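PDB 5XPC: DNAation factor-related protein 4 from Drosophila melanogaster, which probably acts as a DNA endonuclease in apoptotic DNA fragmentation, this piece being its CIDE domain, a kind of domain that forms higher-order assemblies. Local coordinates for residues P8-K13 with L66-L71; K13-E18 with L71-G76. One frame throughout, in Å; residues are numbered along the deposited sequence.

Interaction 1 (P8-K13 with L66-L71); sequences PMRGYK and LPAQTL
Arg10 bends at chi3 (83°), and this turn carries its guanidinium group to the carbonyl of Leu66. Both terminal nitrogens grip that one oxygen end-on. NH2 of Arg10 lies 2.6 Å from Leu66 O and NH1 of Arg10 lies 3.0 Å from it. The oxygen sits almost in the guanidinium plane. The NH2 bond is the straighter, at 154° at the hydrogen. NH1 of Arg10 also donates to Tyr12 OH (2.9 Å), which is tilted out of that plane. Ala68 CA covers one face of the group. With an alanine here in place of the arginine, the Leu66 carbonyl would probably be left without both donors and the loop end less firmly tied to the strand.

Residues 67-70 form a type II turn, in which Thr70 N and OG1 both bond to Pro67 O. Two backbone bonds join the turn to the strand: Gln69 N gives to Gly11 O (2.7 Å), and Lys13 N to Thr70 O (3.1 Å). Gln69 is bent at chi2 (-64°), which folds its amide back over the strand. There OE1 of Gln69 lies 3.3 Å from CE of Lys13, and NE2 rests near Gly11 CA. A water links Lys13 NZ to Gln69 O. Lys13 NZ also forms a salt bridge to Asp53 of a second subunit, and Gln69 OE1 bonds to Tyr62 of that subunit. The contact therefore joins a loop to a strand largely through main-chain carbonyls, while the polar ends of Lys13 and Gln69 also reach a second subunit, consistent with the higher-order assemblies CIDE domains form.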
# COMPACT_ATOMS: atom_id res chain seq x y z
N PRO B 8 18.95 -14.66 -10.47
CA PRO B 8 18.19 -15.43 -11.46
C PRO B 8 17.66 -14.54 -12.58
O PRO B 8 17.40 -13.35 -12.39
CB PRO B 8 17.04 -16.03 -10.63
CG PRO B 8 16.82 -15.03 -9.55
CD PRO B 8 18.18 -14.45 -9.22
N MET B 9 17.53 -15.15 -13.76
CA MET B 9 16.83 -14.50 -14.87
C MET B 9 15.35 -14.36 -14.54
O MET B 9 14.73 -15.29 -14.02
CB MET B 9 16.97 -15.32 -16.16
CG MET B 9 18.35 -15.31 -16.77
SD MET B 9 18.70 -13.69 -17.48
CE MET B 9 20.43 -13.91 -17.90
N ARG B 10 14.80 -13.19 -14.84
CA ARG B 10 13.36 -12.97 -14.77
C ARG B 10 12.88 -12.39 -16.09
O ARG B 10 13.65 -11.76 -16.82
CB ARG B 10 12.98 -12.04 -13.62
CG ARG B 10 13.50 -12.50 -12.27
CD ARG B 10 13.32 -11.40 -11.25
NE ARG B 10 11.97 -11.41 -10.71
CZ ARG B 10 11.30 -10.33 -10.35
NH1 ARG B 10 11.83 -9.12 -10.50
NH2 ARG B 10 10.08 -10.45 -9.85
N GLY B 11 11.61 -12.62 -16.40
CA GLY B 11 11.01 -12.08 -17.60
C GLY B 11 10.37 -10.72 -17.34
O GLY B 11 9.69 -10.52 -16.34
N TYR B 12 10.60 -9.79 -18.27
CA TYR B 12 10.05 -8.44 -18.21
C TYR B 12 9.51 -8.04 -19.58
O TYR B 12 9.87 -8.64 -20.60
CB TYR B 12 11.10 -7.40 -17.75
CG TYR B 12 11.76 -7.70 -16.41
CD1 TYR B 12 13.04 -8.23 -16.35
CD2 TYR B 12 11.10 -7.43 -15.21
CE1 TYR B 12 13.66 -8.50 -15.11
CE2 TYR B 12 11.71 -7.69 -13.98
CZ TYR B 12 12.98 -8.22 -13.94
OH TYR B 12 13.58 -8.47 -12.71
N LYS B 13 8.67 -7.01 -19.62
CA LYS B 13 8.13 -6.50 -20.88
C LYS B 13 8.55 -5.05 -21.05
O LYS B 13 8.47 -4.26 -20.10
CB LYS B 13 6.61 -6.62 -20.93
CG LYS B 13 6.14 -8.08 -20.91
CD LYS B 13 4.63 -8.20 -20.79
CE LYS B 13 4.21 -9.66 -20.67
NZ LYS B 13 2.72 -9.76 -20.70
N LEU B 66 9.99 -5.65 -8.18
CA LEU B 66 8.79 -5.66 -8.99
C LEU B 66 8.42 -7.09 -9.38
O LEU B 66 9.29 -7.96 -9.47
CB LEU B 66 8.97 -4.83 -10.26
CG LEU B 66 9.21 -3.34 -10.03
CD1 LEU B 66 9.81 -2.68 -11.28
CD2 LEU B 66 7.90 -2.66 -9.60
N PRO B 67 7.14 -7.34 -9.61
CA PRO B 67 6.72 -8.65 -10.12
C PRO B 67 7.34 -8.92 -11.49
O PRO B 67 7.54 -8.00 -12.30
CB PRO B 67 5.20 -8.54 -10.22
CG PRO B 67 4.83 -7.37 -9.37
CD PRO B 67 6.00 -6.43 -9.41
N ALA B 68 7.66 -10.18 -11.74
CA ALA B 68 8.02 -10.58 -13.09
C ALA B 68 6.89 -10.22 -14.04
O ALA B 68 5.71 -10.17 -13.66
CB ALA B 68 8.32 -12.08 -13.15
N GLN B 69 7.25 -9.94 -15.29
CA GLN B 69 6.36 -9.52 -16.37
C GLN B 69 5.83 -8.09 -16.21
O GLN B 69 4.92 -7.69 -16.94
CB GLN B 69 5.18 -10.49 -16.54
CG GLN B 69 5.60 -11.94 -16.68
CD GLN B 69 6.43 -12.19 -17.94
OE1 GLN B 69 6.30 -11.46 -18.92
NE2 GLN B 69 7.26 -13.23 -17.91
N THR B 70 6.39 -7.30 -15.28
CA THR B 70 6.08 -5.88 -15.24
C THR B 70 6.43 -5.22 -16.57
O THR B 70 7.42 -5.58 -17.21
CB THR B 70 6.86 -5.21 -14.09
OG1 THR B 70 6.36 -5.67 -12.83
CG2 THR B 70 6.74 -3.68 -14.14
N LEU B 71 5.60 -4.27 -17.00
CA LEU B 71 5.78 -3.55 -18.26
C LEU B 71 6.51 -2.23 -18.03
O LEU B 71 6.08 -1.41 -17.21
CB LEU B 71 4.43 -3.28 -18.94
CG LEU B 71 4.51 -2.37 -20.17
CD1 LEU B 71 5.38 -2.99 -21.26
CD2 LEU B 71 3.11 -2.06 -20.71
O HOH W 1 2.43 -8.47 -17.86

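Interaction 2 (K13-E18 with L71-G76)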
# COMPACT_ATOMS: atom_id res chain seq x y z
N LYS B 13 8.67 -7.01 -19.62
CA LYS B 13 8.13 -6.50 -20.88
C LYS B 13 8.55 -5.05 -21.05
O LYS B 13 8.47 -4.26 -20.10
CB LYS B 13 6.61 -6.62 -20.93
CG LYS B 13 6.14 -8.08 -20.91
CD LYS B 13 4.63 -8.20 -20.79
CE LYS B 13 4.21 -9.66 -20.67
NZ LYS B 13 2.72 -9.76 -20.70
N VAL B 14 9.01 -4.71 -22.25
CA VAL B 14 9.54 -3.38 -22.57
C VAL B 14 8.95 -2.91 -23.89
O VAL B 14 8.93 -3.65 -24.88
CB VAL B 14 11.08 -3.39 -22.66
CG1 VAL B 14 11.62 -2.00 -23.06
CG2 VAL B 14 11.69 -3.85 -21.34
N THR B 15 8.47 -1.67 -23.90
CA THR B 15 8.05 -1.03 -25.13
C THR B 15 8.52 0.42 -25.08
O THR B 15 9.10 0.87 -24.09
CB THR B 15 6.53 -1.17 -25.32
OG1 THR B 15 6.14 -0.72 -26.62
CG2 THR B 15 5.76 -0.40 -24.22
N ASP B 16 8.31 1.14 -26.17
CA ASP B 16 8.66 2.55 -26.20
C ASP B 16 7.43 3.39 -25.87
O ASP B 16 6.34 2.87 -25.62
CB ASP B 16 9.30 2.95 -27.53
CG ASP B 16 8.44 2.61 -28.74
OD1 ASP B 16 7.23 2.33 -28.58
OD2 ASP B 16 8.98 2.64 -29.87
N ASN B 17 7.61 4.71 -25.84
CA ASN B 17 6.53 5.57 -25.38
C ASN B 17 5.33 5.53 -26.32
O ASN B 17 4.20 5.75 -25.89
CB ASN B 17 7.04 7.00 -25.21
CG ASN B 17 6.18 7.80 -24.26
OD1 ASN B 17 5.65 7.27 -23.28
ND2 ASN B 17 6.02 9.09 -24.55
N GLU B 18 5.55 5.20 -27.59
CA GLU B 18 4.47 5.11 -28.56
C GLU B 18 3.92 3.69 -28.71
O GLU B 18 2.99 3.49 -29.51
CB GLU B 18 4.94 5.63 -29.92
CG GLU B 18 5.16 7.13 -29.93
CD GLU B 18 3.92 7.88 -29.51
OE1 GLU B 18 2.82 7.54 -30.00
OE2 GLU B 18 4.03 8.80 -28.67
N LEU B 71 5.60 -4.27 -17.00
CA LEU B 71 5.78 -3.55 -18.26
C LEU B 71 6.51 -2.23 -18.03
O LEU B 71 6.08 -1.41 -17.21
CB LEU B 71 4.43 -3.28 -18.94
CG LEU B 71 4.51 -2.37 -20.17
CD1 LEU B 71 5.38 -2.99 -21.26
CD2 LEU B 71 3.11 -2.06 -20.71
N PHE B 72 7.58 -2.01 -18.80
CA PHE B 72 8.38 -0.79 -18.75
C PHE B 72 8.32 -0.05 -20.07
O PHE B 72 8.22 -0.66 -21.14
CB PHE B 72 9.86 -1.10 -18.42
CG PHE B 72 10.05 -1.88 -17.15
CD1 PHE B 72 9.92 -1.26 -15.92
CD2 PHE B 72 10.36 -3.23 -17.19
CE1 PHE B 72 10.08 -1.99 -14.73
CE2 PHE B 72 10.52 -3.96 -16.02
CZ PHE B 72 10.39 -3.33 -14.79
N ILE B 73 8.37 1.28 -19.99
CA ILE B 73 8.68 2.15 -21.12
C ILE B 73 10.17 2.46 -21.07
O ILE B 73 10.68 2.93 -20.04
CB ILE B 73 7.87 3.45 -21.08
CG1 ILE B 73 6.38 3.16 -20.87
CG2 ILE B 73 8.14 4.29 -22.34
CD1 ILE B 73 5.77 2.35 -21.98
N VAL B 74 10.88 2.23 -22.17
CA VAL B 74 12.27 2.66 -22.28
C VAL B 74 12.29 4.01 -23.00
O VAL B 74 11.61 4.19 -24.02
CB VAL B 74 13.16 1.62 -22.99
CG1 VAL B 74 12.68 1.35 -24.42
CG2 VAL B 74 14.63 2.08 -22.97
N SER B 75 13.04 4.96 -22.45
CA SER B 75 13.05 6.32 -22.97
C SER B 75 14.34 6.99 -22.54
O SER B 75 15.12 6.45 -21.75
CB SER B 75 11.84 7.10 -22.46
OG SER B 75 11.80 8.39 -23.02
N GLY B 76 14.56 8.20 -23.05
CA GLY B 76 15.67 9.01 -22.62
C GLY B 76 15.55 9.46 -21.18
O GLY B 76 14.73 8.96 -20.40
O HOH W 2 10.36 5.91 -25.98
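Ile73 meets Thr15 and Asn17 with its two branches. Its CB stands 4.2 Å from Thr15 O. From there Ile73 CG2, anti to the backbone N, reaches forward along the chain to Asn17, 3.6 Å from Asn17 N. The other branch runs through CG1 to CD1, which touches Thr15 CG2 at 3.5 Å and also approaches Asp16 O. The side chains of Thr15 and Ile73 lie side by side and point the same way. The hydroxyl of Thr15 bonds instead to the backbone oxygen of Arg21.

Strands 10-15 and 71-75 run parallel, at 32° to each other. They are the central pair of the mixed sheet in this ubiquitin-like fold, with strands in the order 22-27, 10-15, 71-75, 47-50. Phe72 N bonds to Lys13 O, Thr15 N to Phe72 O (2.9 Å) and Val74 N to Thr15 O (3.0 Å). The last two donors sit nearly along the C=O axis.

Val14 and Phe72 are on the other face from Thr15 and Ile73. Val14 CG2 comes to the edge of the Phe72 ring, while Val14 CG1 meets Val74 CG1 at 3.8 Å. Leu33 of helix 30-40 packs on both Val14 and Phe72. At Asn17 the direct bonding has stopped, and one water takes over: it accepts from Asn17 N at 3.0 Å and donates to Val74 O. Asn17 OD1 is held by Thr82 N.

Both interactions use strand 10-15, and they share Lys13 and Leu71, where the parallel pairing begins. Interaction 2 lies near the centre of the chain, between two neighbouring strands. Its chemistry is regular backbone bonding with buried apolar side chains. Interaction 1 is farther out, where the loop before strand 71-75 comes up to the same strand. There charged and amide groups do more of the work. A second subunit reaches both contacts at Lys13 and Leu71, and Gln69 in interaction 1. The two also touch directly: Phe72 CE1 packs on Leu66 CD1 at 3.5 Å, and Phe72 CE2 on Tyr12 CD2 at 3.6 Å. The Phe72 ring thus carries the apolar packing into interaction 1.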